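Local coordinates for beta-xylosidase (Uncultured organism, PDB 4MLG), which probably hydrolyses short beta-1,4-linked xylo-oligosaccharides, releasing D-xylose from their non-reducing ends, at residues F236-G241 with F258-V263; F54-D57 with E63-D66; V69-E74 with F122-N127. All blocks are in the same frame, centred on the assembly; numbering follows the deposited sequence.

Interaction 1 of 3, residues F236-G241 with F258-V263; sequences FSYSTG and FTYRGV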
ATOM      1  N   PHE A 236      24.589  10.350  11.938  1.00 58.28           N
ATOM      2  CA  PHE A 236      23.727   9.413  11.232  1.00 55.64           C
ATOM      3  C   PHE A 236      24.520   8.185  10.805  1.00 54.81           C
ATOM      4  O   PHE A 236      25.324   8.246   9.873  1.00 55.77           O
ATOM      5  CB  PHE A 236      23.081  10.074  10.015  1.00 55.13           C
ATOM      6  CG  PHE A 236      22.193   9.153   9.227  1.00 53.73           C
ATOM      7  CD1 PHE A 236      20.908   8.868   9.663  1.00 53.14           C
ATOM      8  CD2 PHE A 236      22.644   8.568   8.054  1.00 53.34           C
ATOM      9  CE1 PHE A 236      20.086   8.017   8.943  1.00 52.33           C
ATOM     10  CE2 PHE A 236      21.829   7.716   7.327  1.00 52.84           C
ATOM     11  CZ  PHE A 236      20.547   7.441   7.772  1.00 52.62           C
ATOM     12  N   SER A 237      24.294   7.074  11.496  1.00 53.47           N
ATOM     13  CA  SER A 237      24.966   5.825  11.170  1.00 53.31           C
ATOM     14  C   SER A 237      24.015   4.877  10.446  1.00 55.43           C
ATOM     15  O   SER A 237      22.794   5.023  10.532  1.00 56.49           O
ATOM     16  CB  SER A 237      25.530   5.173  12.431  1.00 51.78           C
ATOM     17  OG  SER A 237      24.516   4.967  13.399  1.00 50.23           O
ATOM     18  N   TYR A 238      24.582   3.907   9.733  1.00 54.70           N
ATOM     19  CA  TYR A 238      23.793   3.027   8.877  1.00 53.47           C
ATOM     20  C   TYR A 238      24.585   1.807   8.424  1.00 55.03           C
ATOM     21  O   TYR A 238      25.795   1.726   8.636  1.00 56.52           O
ATOM     22  CB  TYR A 238      23.290   3.797   7.653  1.00 51.98           C
ATOM     23  CG  TYR A 238      24.393   4.435   6.833  1.00 50.88           C
ATOM     24  CD1 TYR A 238      24.898   3.805   5.703  1.00 50.43           C
ATOM     25  CD2 TYR A 238      24.925   5.668   7.188  1.00 51.05           C
ATOM     26  CE1 TYR A 238      25.904   4.383   4.953  1.00 51.54           C
ATOM     27  CE2 TYR A 238      25.931   6.253   6.445  1.00 51.29           C
ATOM     28  CZ  TYR A 238      26.416   5.607   5.328  1.00 52.14           C
ATOM     29  OH  TYR A 238      27.416   6.188   4.585  1.00 53.41           O
ATOM     30  N   SER A 239      23.891   0.862   7.794  1.00 53.42           N
ATOM     31  CA  SER A 239      24.522  -0.336   7.245  1.00 51.53           C
ATOM     32  C   SER A 239      24.703  -0.206   5.736  1.00 50.19           C
ATOM     33  O   SER A 239      23.883   0.410   5.056  1.00 50.05           O
ATOM     34  CB  SER A 239      23.684  -1.576   7.561  1.00 51.02           C
ATOM     35  OG  SER A 239      24.143  -2.706   6.839  1.00 50.17           O
ATOM     36  N   THR A 240      25.778  -0.792   5.216  1.00 49.43           N
ATOM     37  CA  THR A 240      26.078  -0.704   3.792  1.00 49.38           C
ATOM     38  C   THR A 240      25.770  -2.006   3.058  1.00 50.60           C
ATOM     39  O   THR A 240      26.101  -2.155   1.882  1.00 51.02           O
ATOM     40  CB  THR A 240      27.547  -0.323   3.545  1.00 49.20           C
ATOM     41  OG1 THR A 240      28.401  -1.358   4.049  1.00 47.99           O
ATOM     42  CG2 THR A 240      27.882   0.992   4.230  1.00 48.32           C
ATOM     43  N   GLY A 241      25.145  -2.947   3.759  1.00 50.97           N
ATOM     44  CA  GLY A 241      24.655  -4.168   3.143  1.00 52.39           C
ATOM     45  C   GLY A 241      25.705  -5.117   2.593  1.00 53.99           C
ATOM     46  O   GLY A 241      26.341  -5.859   3.342  1.00 54.65           O
ATOM     47  N   PHE A 258      24.005  15.057   5.359  1.00 61.39           N
ATOM     48  CA  PHE A 258      25.031  14.483   6.220  1.00 59.65           C
ATOM     49  C   PHE A 258      26.259  14.084   5.415  1.00 59.30           C
ATOM     50  O   PHE A 258      26.151  13.412   4.390  1.00 58.95           O
ATOM     51  CB  PHE A 258      24.479  13.279   6.985  1.00 58.22           C
ATOM     52  CG  PHE A 258      23.690  13.651   8.207  1.00 59.97           C
ATOM     53  CD1 PHE A 258      24.218  13.460   9.473  1.00 60.28           C
ATOM     54  CD2 PHE A 258      22.426  14.204   8.090  1.00 60.78           C
ATOM     55  CE1 PHE A 258      23.498  13.806  10.599  1.00 61.57           C
ATOM     56  CE2 PHE A 258      21.700  14.554   9.213  1.00 61.16           C
ATOM     57  CZ  PHE A 258      22.238  14.357  10.469  1.00 61.57           C
ATOM     58  N   THR A 259      27.427  14.507   5.885  1.00 59.10           N
ATOM     59  CA  THR A 259      28.682  14.203   5.211  1.00 59.06           C
ATOM     60  C   THR A 259      29.331  12.951   5.791  1.00 58.18           C
ATOM     61  O   THR A 259      29.573  12.870   6.996  1.00 58.03           O
ATOM     62  CB  THR A 259      29.665  15.385   5.314  1.00 61.46           C
ATOM     63  OG1 THR A 259      29.218  16.454   4.470  1.00 63.26           O
ATOM     64  CG2 THR A 259      31.062  14.962   4.891  1.00 60.50           C
ATOM     65  N   TYR A 260      29.602  11.977   4.923  1.00 57.94           N
ATOM     66  CA  TYR A 260      30.279  10.738   5.309  1.00 58.15           C
ATOM     67  C   TYR A 260      31.576  11.007   6.067  1.00 58.91           C
ATOM     68  O   TYR A 260      32.314  11.939   5.745  1.00 58.37           O
ATOM     69  CB  TYR A 260      30.571   9.881   4.072  1.00 58.84           C
ATOM     70  CG  TYR A 260      31.458   8.682   4.340  1.00 60.79           C
ATOM     71  CD1 TYR A 260      30.921   7.480   4.785  1.00 60.25           C
ATOM     72  CD2 TYR A 260      32.835   8.749   4.142  1.00 62.20           C
ATOM     73  CE1 TYR A 260      31.730   6.382   5.030  1.00 60.22           C
ATOM     74  CE2 TYR A 260      33.648   7.658   4.386  1.00 62.28           C
ATOM     75  CZ  TYR A 260      33.090   6.477   4.828  1.00 61.58           C
ATOM     76  OH  TYR A 260      33.898   5.389   5.071  1.00 62.54           O
ATOM     77  N   ARG A 261      31.852  10.178   7.069  1.00 59.03           N
ATOM     78  CA  ARG A 261      33.043  10.346   7.892  1.00 61.14           C
ATOM     79  C   ARG A 261      33.952   9.122   7.872  1.00 60.44           C
ATOM     80  O   ARG A 261      35.136   9.230   7.552  1.00 60.98           O
ATOM     81  CB  ARG A 261      32.656  10.701   9.328  1.00 63.71           C
ATOM     82  CG  ARG A 261      32.129  12.115   9.483  1.00 67.65           C
ATOM     83  CD  ARG A 261      33.225  13.123   9.186  1.00 72.72           C
ATOM     84  NE  ARG A 261      32.703  14.468   8.974  1.00 76.37           N
ATOM     85  CZ  ARG A 261      33.050  15.248   7.956  1.00 78.25           C
ATOM     86  NH1 ARG A 261      33.925  14.816   7.056  1.00 78.09           N
ATOM     87  NH2 ARG A 261      32.526  16.459   7.835  1.00 78.92           N
ATOM     88  N   GLY A 262      33.403   7.961   8.213  1.00 58.85           N
ATOM     89  CA  GLY A 262      34.199   6.748   8.252  1.00 58.67           C
ATOM     90  C   GLY A 262      33.420   5.482   8.552  1.00 57.01           C
ATOM     91  O   GLY A 262      32.230   5.378   8.251  1.00 55.19           O
ATOM     92  N   VAL A 263      34.107   4.512   9.147  1.00 57.11           N
ATOM     93  CA  VAL A 263      33.516   3.214   9.448  1.00 54.25           C
ATOM     94  C   VAL A 263      33.477   2.973  10.952  1.00 54.27           C
ATOM     95  O   VAL A 263      34.490   3.113  11.636  1.00 55.71           O
ATOM     96  CB  VAL A 263      34.312   2.075   8.775  1.00 53.61           C
ATOM     97  CG1 VAL A 263      33.743   0.714   9.160  1.00 53.10           C
ATOM     98  CG2 VAL A 263      34.318   2.250   7.264  1.00 52.85           C
TER

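Interaction 2 of 3, residues F54-D57 with E63-D66; sequences FSMD and EVTD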
ATOM      1  N   PHE A  54      14.250  -6.616  26.161  1.00 66.01           N
ATOM      2  CA  PHE A  54      15.271  -6.872  27.170  1.00 68.82           C
ATOM      3  C   PHE A  54      15.682  -5.588  27.883  1.00 71.30           C
ATOM      4  O   PHE A  54      15.685  -4.510  27.287  1.00 71.74           O
ATOM      5  CB  PHE A  54      16.493  -7.542  26.539  1.00 67.20           C
ATOM      6  CG  PHE A  54      16.185  -8.840  25.847  1.00 66.31           C
ATOM      7  CD1 PHE A  54      16.105 -10.022  26.565  1.00 67.54           C
ATOM      8  CD2 PHE A  54      15.979  -8.879  24.478  1.00 64.52           C
ATOM      9  CE1 PHE A  54      15.822 -11.218  25.931  1.00 67.00           C
ATOM     10  CE2 PHE A  54      15.695 -10.069  23.840  1.00 64.17           C
ATOM     11  CZ  PHE A  54      15.617 -11.241  24.566  1.00 65.55           C
ATOM     12  N   SER A  55      16.026  -5.706  29.162  1.00 73.33           N
ATOM     13  CA  SER A  55      16.449  -4.552  29.948  1.00 74.66           C
ATOM     14  C   SER A  55      17.650  -4.885  30.828  1.00 76.76           C
ATOM     15  O   SER A  55      17.790  -6.013  31.302  1.00 78.04           O
ATOM     16  CB  SER A  55      15.295  -4.031  30.806  1.00 76.43           C
ATOM     17  OG  SER A  55      14.837  -5.028  31.703  1.00 78.67           O
ATOM     18  N   MET A  56      18.515  -3.897  31.039  1.00 76.93           N
ATOM     19  CA  MET A  56      19.704  -4.084  31.862  1.00 77.82           C
ATOM     20  C   MET A  56      19.860  -2.946  32.863  1.00 79.77           C
ATOM     21  O   MET A  56      19.298  -1.866  32.682  1.00 79.52           O
ATOM     22  CB  MET A  56      20.957  -4.163  30.986  1.00 75.84           C
ATOM     23  CG  MET A  56      20.848  -5.121  29.813  1.00 74.28           C
ATOM     24  SD  MET A  56      22.355  -5.181  28.829  1.00 79.66           S
ATOM     25  CE  MET A  56      23.493  -5.905  30.007  1.00 58.98           C
ATOM     26  N   ASP A  57      20.627  -3.196  33.919  1.00 82.66           N
ATOM     27  CA  ASP A  57      20.979  -2.158  34.880  1.00 85.69           C
ATOM     28  C   ASP A  57      22.453  -1.804  34.726  1.00 86.90           C
ATOM     29  O   ASP A  57      22.869  -0.681  35.012  1.00 87.96           O
ATOM     30  CB  ASP A  57      20.686  -2.615  36.309  1.00 88.80           C
ATOM     31  CG  ASP A  57      19.217  -2.500  36.667  1.00 90.85           C
ATOM     32  OD1 ASP A  57      18.580  -1.513  36.243  1.00 90.78           O
ATOM     33  OD2 ASP A  57      18.700  -3.393  37.371  1.00 93.07           O
ATOM     34  N   GLU A  63      23.114  -8.279  34.934  1.00 95.35           N
ATOM     35  CA  GLU A  63      22.173  -9.306  34.513  1.00 95.21           C
ATOM     36  C   GLU A  63      21.217  -8.781  33.446  1.00 90.89           C
ATOM     37  O   GLU A  63      20.850  -7.619  33.457  1.00 89.89           O
ATOM     38  CB  GLU A  63      21.377  -9.839  35.703  1.00 99.28           C
ATOM     39  CG  GLU A  63      20.323 -10.847  35.297  1.00100.13           C
ATOM     40  CD  GLU A  63      19.504 -11.359  36.454  1.00103.74           C
ATOM     41  OE1 GLU A  63      18.269 -11.437  36.304  1.00103.90           O
ATOM     42  OE2 GLU A  63      20.088 -11.694  37.499  1.00106.56           O
ATOM     43  N   VAL A  64      20.810  -9.644  32.525  1.00 88.22           N
ATOM     44  CA  VAL A  64      19.877  -9.246  31.481  1.00 84.32           C
ATOM     45  C   VAL A  64      18.516  -9.881  31.694  1.00 84.13           C
ATOM     46  O   VAL A  64      18.408 -11.069  31.914  1.00 85.72           O
ATOM     47  CB  VAL A  64      20.389  -9.622  30.091  1.00 81.12           C
ATOM     48  CG1 VAL A  64      19.517  -8.986  29.025  1.00 78.23           C
ATOM     49  CG2 VAL A  64      21.828  -9.179  29.934  1.00 80.34           C
ATOM     50  N   THR A  65      17.481  -9.062  31.636  1.00 82.85           N
ATOM     51  CA  THR A  65      16.116  -9.489  31.927  1.00 83.45           C
ATOM     52  C   THR A  65      15.253  -9.572  30.670  1.00 80.44           C
ATOM     53  O   THR A  65      15.116  -8.593  29.935  1.00 78.32           O
ATOM     54  CB  THR A  65      15.437  -8.545  32.943  1.00 85.32           C
ATOM     55  OG1 THR A  65      16.106  -8.638  34.206  1.00 87.84           O
ATOM     56  CG2 THR A  65      13.970  -8.912  33.122  1.00 86.59           C
ATOM     57  N   ASP A  66      14.676 -10.746  30.428  1.00 79.86           N
ATOM     58  CA  ASP A  66      13.752 -10.939  29.316  1.00 77.15           C
ATOM     59  C   ASP A  66      12.332 -10.645  29.787  1.00 75.27           C
ATOM     60  O   ASP A  66      11.816 -11.314  30.682  1.00 77.40           O
ATOM     61  CB  ASP A  66      13.845 -12.371  28.782  1.00 79.02           C
ATOM     62  CG  ASP A  66      13.154 -12.548  27.434  1.00 79.02           C
ATOM     63  OD1 ASP A  66      12.248 -11.754  27.105  1.00 78.85           O
ATOM     64  OD2 ASP A  66      13.522 -13.488  26.699  1.00 79.05           O
TER

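Interaction 3 of 3, residues V69-E74 with F122-N127; sequences VVLRTE and FIPQEN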
ATOM      1  N   VAL A  69       7.481 -11.823  25.156  1.00 65.68           N
ATOM      2  CA  VAL A  69       6.873 -11.301  23.937  1.00 64.35           C
ATOM      3  C   VAL A  69       5.945 -10.126  24.243  1.00 63.81           C
ATOM      4  O   VAL A  69       5.109 -10.201  25.144  1.00 66.43           O
ATOM      5  CB  VAL A  69       6.085 -12.399  23.194  1.00 66.83           C
ATOM      6  CG1 VAL A  69       5.391 -11.826  21.965  1.00 66.18           C
ATOM      7  CG2 VAL A  69       7.009 -13.542  22.808  1.00 67.10           C
ATOM      8  N   VAL A  70       6.101  -9.041  23.491  1.00 61.28           N
ATOM      9  CA  VAL A  70       5.279  -7.850  23.676  1.00 61.94           C
ATOM     10  C   VAL A  70       4.433  -7.563  22.442  1.00 62.39           C
ATOM     11  O   VAL A  70       3.543  -6.712  22.475  1.00 63.75           O
ATOM     12  CB  VAL A  70       6.143  -6.615  23.974  1.00 59.27           C
ATOM     13  CG1 VAL A  70       6.829  -6.759  25.323  1.00 60.43           C
ATOM     14  CG2 VAL A  70       7.161  -6.408  22.863  1.00 55.78           C
ATOM     15  N   LEU A  71       4.720  -8.275  21.356  1.00 61.19           N
ATOM     16  CA  LEU A  71       3.998  -8.096  20.102  1.00 61.31           C
ATOM     17  C   LEU A  71       4.255  -9.270  19.166  1.00 62.07           C
ATOM     18  O   LEU A  71       5.386  -9.740  19.050  1.00 61.94           O
ATOM     19  CB  LEU A  71       4.427  -6.792  19.422  1.00 58.70           C
ATOM     20  CG  LEU A  71       3.633  -6.349  18.190  1.00 56.62           C
ATOM     21  CD1 LEU A  71       2.223  -5.938  18.581  1.00 57.62           C
ATOM     22  CD2 LEU A  71       4.342  -5.215  17.463  1.00 54.92           C
ATOM     23  N   ARG A  72       3.202  -9.745  18.507  1.00 62.86           N
ATOM     24  CA  ARG A  72       3.336 -10.784  17.489  1.00 62.30           C
ATOM     25  C   ARG A  72       2.419 -10.487  16.306  1.00 60.42           C
ATOM     26  O   ARG A  72       1.447  -9.744  16.436  1.00 60.69           O
ATOM     27  CB  ARG A  72       3.042 -12.170  18.069  1.00 66.93           C
ATOM     28  CG  ARG A  72       1.596 -12.390  18.480  1.00 73.04           C
ATOM     29  CD  ARG A  72       1.395 -13.768  19.097  1.00 78.16           C
ATOM     30  NE  ARG A  72       2.155 -13.935  20.334  1.00 81.31           N
ATOM     31  CZ  ARG A  72       1.679 -13.670  21.548  1.00 84.95           C
ATOM     32  NH1 ARG A  72       0.440 -13.224  21.694  1.00 87.21           N
ATOM     33  NH2 ARG A  72       2.443 -13.851  22.616  1.00 85.77           N
ATOM     34  N   THR A  73       2.736 -11.072  15.154  1.00 59.89           N
ATOM     35  CA  THR A  73       1.993 -10.816  13.923  1.00 61.23           C
ATOM     36  C   THR A  73       0.500 -11.134  14.028  1.00 64.04           C
ATOM     37  O   THR A  73      -0.318 -10.499  13.368  1.00 64.23           O
ATOM     38  CB  THR A  73       2.591 -11.585  12.728  1.00 61.42           C
ATOM     39  OG1 THR A  73       2.584 -12.991  13.008  1.00 65.10           O
ATOM     40  CG2 THR A  73       4.019 -11.134  12.467  1.00 59.43           C
ATOM     41  N   GLU A  74       0.148 -12.113  14.857  1.00 67.41           N
ATOM     42  CA  GLU A  74      -1.253 -12.485  15.035  1.00 72.03           C
ATOM     43  C   GLU A  74      -2.061 -11.353  15.662  1.00 71.30           C
ATOM     44  O   GLU A  74      -3.236 -11.168  15.347  1.00 73.16           O
ATOM     45  CB  GLU A  74      -1.386 -13.742  15.898  1.00 78.33           C
ATOM     46  CG  GLU A  74      -0.822 -15.009  15.278  1.00 82.95           C
ATOM     47  CD  GLU A  74       0.614 -15.269  15.685  1.00 85.79           C
ATOM     48  OE1 GLU A  74       0.937 -16.434  15.999  1.00 88.42           O
ATOM     49  OE2 GLU A  74       1.418 -14.315  15.688  1.00 84.79           O
ATOM     50  N   PHE A 122       2.654  -4.090  24.107  1.00 75.46           N
ATOM     51  CA  PHE A 122       2.312  -3.023  23.176  1.00 71.03           C
ATOM     52  C   PHE A 122       1.058  -3.369  22.381  1.00 68.95           C
ATOM     53  O   PHE A 122       0.977  -4.432  21.764  1.00 68.69           O
ATOM     54  CB  PHE A 122       3.478  -2.754  22.221  1.00 68.86           C
ATOM     55  CG  PHE A 122       4.672  -2.117  22.876  1.00 68.66           C
ATOM     56  CD1 PHE A 122       4.902  -0.756  22.756  1.00 68.81           C
ATOM     57  CD2 PHE A 122       5.569  -2.879  23.609  1.00 68.80           C
ATOM     58  CE1 PHE A 122       6.000  -0.167  23.357  1.00 69.66           C
ATOM     59  CE2 PHE A 122       6.667  -2.297  24.211  1.00 69.49           C
ATOM     60  CZ  PHE A 122       6.883  -0.939  24.085  1.00 69.83           C
ATOM     61  N   ILE A 123       0.080  -2.468  22.401  1.00 66.89           N
ATOM     62  CA  ILE A 123      -1.149  -2.658  21.641  1.00 64.48           C
ATOM     63  C   ILE A 123      -1.064  -1.927  20.305  1.00 61.87           C
ATOM     64  O   ILE A 123      -0.941  -0.701  20.267  1.00 61.81           O
ATOM     65  CB  ILE A 123      -2.380  -2.168  22.424  1.00 65.40           C
ATOM     66  CG1 ILE A 123      -2.485  -2.908  23.759  1.00 67.22           C
ATOM     67  CG2 ILE A 123      -3.646  -2.362  21.605  1.00 64.66           C
ATOM     68  CD1 ILE A 123      -3.679  -2.498  24.593  1.00 69.53           C
ATOM     69  N   PRO A 124      -1.129  -2.683  19.199  1.00 59.11           N
ATOM     70  CA  PRO A 124      -0.959  -2.129  17.852  1.00 57.41           C
ATOM     71  C   PRO A 124      -2.205  -1.413  17.350  1.00 58.90           C
ATOM     72  O   PRO A 124      -3.320  -1.752  17.746  1.00 60.96           O
ATOM     73  CB  PRO A 124      -0.706  -3.376  17.004  1.00 55.03           C
ATOM     74  CG  PRO A 124      -1.465  -4.447  17.700  1.00 55.23           C
ATOM     75  CD  PRO A 124      -1.365  -4.137  19.171  1.00 57.47           C
ATOM     76  N   GLN A 125      -2.007  -0.424  16.484  1.00 57.90           N
ATOM     77  CA  GLN A 125      -3.119   0.225  15.807  1.00 58.45           C
ATOM     78  C   GLN A 125      -3.649  -0.732  14.750  1.00 58.40           C
ATOM     79  O   GLN A 125      -2.951  -1.658  14.343  1.00 59.27           O
ATOM     80  CB  GLN A 125      -2.667   1.535  15.161  1.00 57.47           C
ATOM     81  CG  GLN A 125      -2.154   2.573  16.148  1.00 57.83           C
ATOM     82  CD  GLN A 125      -3.237   3.085  17.077  1.00 59.07           C
ATOM     83  OE1 GLN A 125      -3.529   2.477  18.107  1.00 59.96           O
ATOM     84  NE2 GLN A 125      -3.836   4.215  16.717  1.00 59.78           N
ATOM     85  N   GLU A 126      -4.879  -0.513  14.302  1.00 58.71           N
ATOM     86  CA  GLU A 126      -5.510  -1.449  13.377  1.00 58.93           C
ATOM     87  C   GLU A 126      -5.019  -1.285  11.943  1.00 54.56           C
ATOM     88  O   GLU A 126      -5.199  -2.175  11.113  1.00 52.35           O
ATOM     89  CB  GLU A 126      -7.031  -1.323  13.443  1.00 62.96           C
ATOM     90  CG  GLU A 126      -7.602  -1.619  14.818  1.00 67.47           C
ATOM     91  CD  GLU A 126      -9.109  -1.517  14.855  1.00 73.52           C
ATOM     92  OE1 GLU A 126      -9.723  -1.401  13.772  1.00 74.38           O
ATOM     93  OE2 GLU A 126      -9.679  -1.552  15.964  1.00 77.40           O
ATOM     94  N   ASN A 127      -4.396  -0.146  11.655  1.00 53.44           N
ATOM     95  CA  ASN A 127      -3.900   0.132  10.313  1.00 52.35           C
ATOM     96  C   ASN A 127      -2.504   0.746  10.334  1.00 54.63           C
ATOM     97  O   ASN A 127      -2.131   1.412  11.300  1.00 57.20           O
ATOM     98  CB  ASN A 127      -4.870   1.046   9.559  1.00 50.58           C
ATOM     99  CG  ASN A 127      -6.209   0.384   9.295  1.00 49.50           C
ATOM    100  OD1 ASN A 127      -7.157   0.549  10.062  1.00 49.76           O
ATOM    101  ND2 ASN A 127      -6.292  -0.371   8.205  1.00 48.01           N
TER

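Interaction 1 of 3, residues F236-G241 with F258-V263
Phe-236 and Phe-258 form the nearest backbone pair, yet their CA atoms lie 7.2 Å apart and no hydrogen bond joins the two segments; strand 246-251 stands between the two strands in the sheet order, and its Ala-249 bonds to Phe-236 through the backbone. The contact is therefore made by side chains. Phe-236 CB sits over one face of the Phe-258 ring, 4.0 Å from its centroid and 27° off the normal, a CH-pi approach. With CG anti to the backbone N (chi1 179°), the Phe-236 ring swings away from Phe-258 and turns an edge toward its face: the ring planes are inclined at 54° and the centroids are 6.0 Å apart. Strands 223-230, 233-239, 246-251 and 258-265 form an antiparallel meander, as in one blade of a beta-propeller, and the contact reaches across it from the second strand to the fourth. Leu-202 of the adjoining strand 200-205 packs on both phenylalanines. Farther along, Tyr-238 and Tyr-260 cross at about a right angle, with Tyr-238 OH 3.7 Å from CD1 of Tyr-260, near that ring's plane. The same hydroxyl is hydrogen-bonded to Arg-219 O.

Interaction 2 of 3, residues F54-D57 with E63-D66
Strands 54-56 and 64-66 run antiparallel, their axes approaching to 4.8 Å with 153° between their directions. Ser-55 and Thr-65 are the hydrogen-bonded pair: Ser-55 N donates to Thr-65 O at 3.1 Å and Thr-65 N to Ser-55 O, also at 3.1 Å. Phe-54 and Asp-66 form the adjacent non-hydrogen-bonded pair, where Phe-54 CA also makes a CA-H...O contact to Thr-65 O. These residues belong to a beta hairpin of strands 50-56 and 64-72, which supplies the last two strands of one antiparallel sheet of the propeller. Phe-54, Met-56, Val-64 and Asp-66 share a face. There the Phe-54 ring leans across toward the neighbouring strand and meets the Asp-66 carboxylate obliquely, the two planes 51° apart and CE1 of Phe-54 lying 3.3 Å from OD2 of Asp-66; no polar bond is involved, and Asp-66 OD1 instead accepts from Gly-68 N. Met-56 bends at its thioether (chi3 66°), which brings CE to 3.7 Å from Val-64 CG2, while Arg-5 packs against both. On the other face, Ser-55 OG lies 3.8 Å from Thr-65 CB and is hydrogen-bonded to His-67.

Interaction 3 of 3, residues V69-E74 with F122-N127
A junction between two successive sheets of the beta-propeller is made where Val-70 and Leu-71, on the edge strand 64-72, meet Phe-122, just before the short edge strand 123-124, and Pro-124 within it. One backbone hydrogen bond spans it: Phe-122 N donates to Val-70 O at 3.2 Å, with 155° at the hydrogen. Beside this bond, the side chains of Val-70 and Phe-122 leave their backbones in the same direction, flank to flank. Val-70 CB stands in the plane of the ring at its edge, 3.8 Å from Phe-122 CD2, and CG2 of Val-70 adds a second contact to the same ring carbon.

Consecutive residues of a regular strand would face opposite ways, but Val-70 and Leu-71 both point toward segment 122-127. The near-zero psi of Val-70 (-10°) breaks the extended course, and both residues bond through their backbones to Tyr-51, which fits a classic beta bulge on strand 64-72. With CG anti to the backbone N (chi1 -172°), Leu-71 extends CD1 to 3.7 Å from Phe-122 O and 4.1 Å from Pro-124 CD. Leu-71 and Pro-124 run antiparallel as they pass. Met-97 of strand 94-102, in the second sheet, packs on both Leu-71 and Phe-122. At the far end of segment 122-127, Asn-127 packs against Asn-127 of the second subunit.

Interactions 2 and 3 both use strand 64-72: interaction 2 pairs its beginning with strand 50-56 inside one sheet, and interaction 3 joins its later part to the following sheet. Their centres are about 22 Å apart. Interaction 1 belongs to a different sheet, with its centre about 31 Å from that of interaction 3, on the opposite side of the chain's centre. Chemistry follows place. Interaction 1, buried, relies on aromatic packing between strands two apart in the sheet; interaction 2, partly exposed, combines paired backbone bonds with mixed polar and apolar side chains; interaction 3, buried again, couples a single backbone bond to aliphatic and ring-edge contacts.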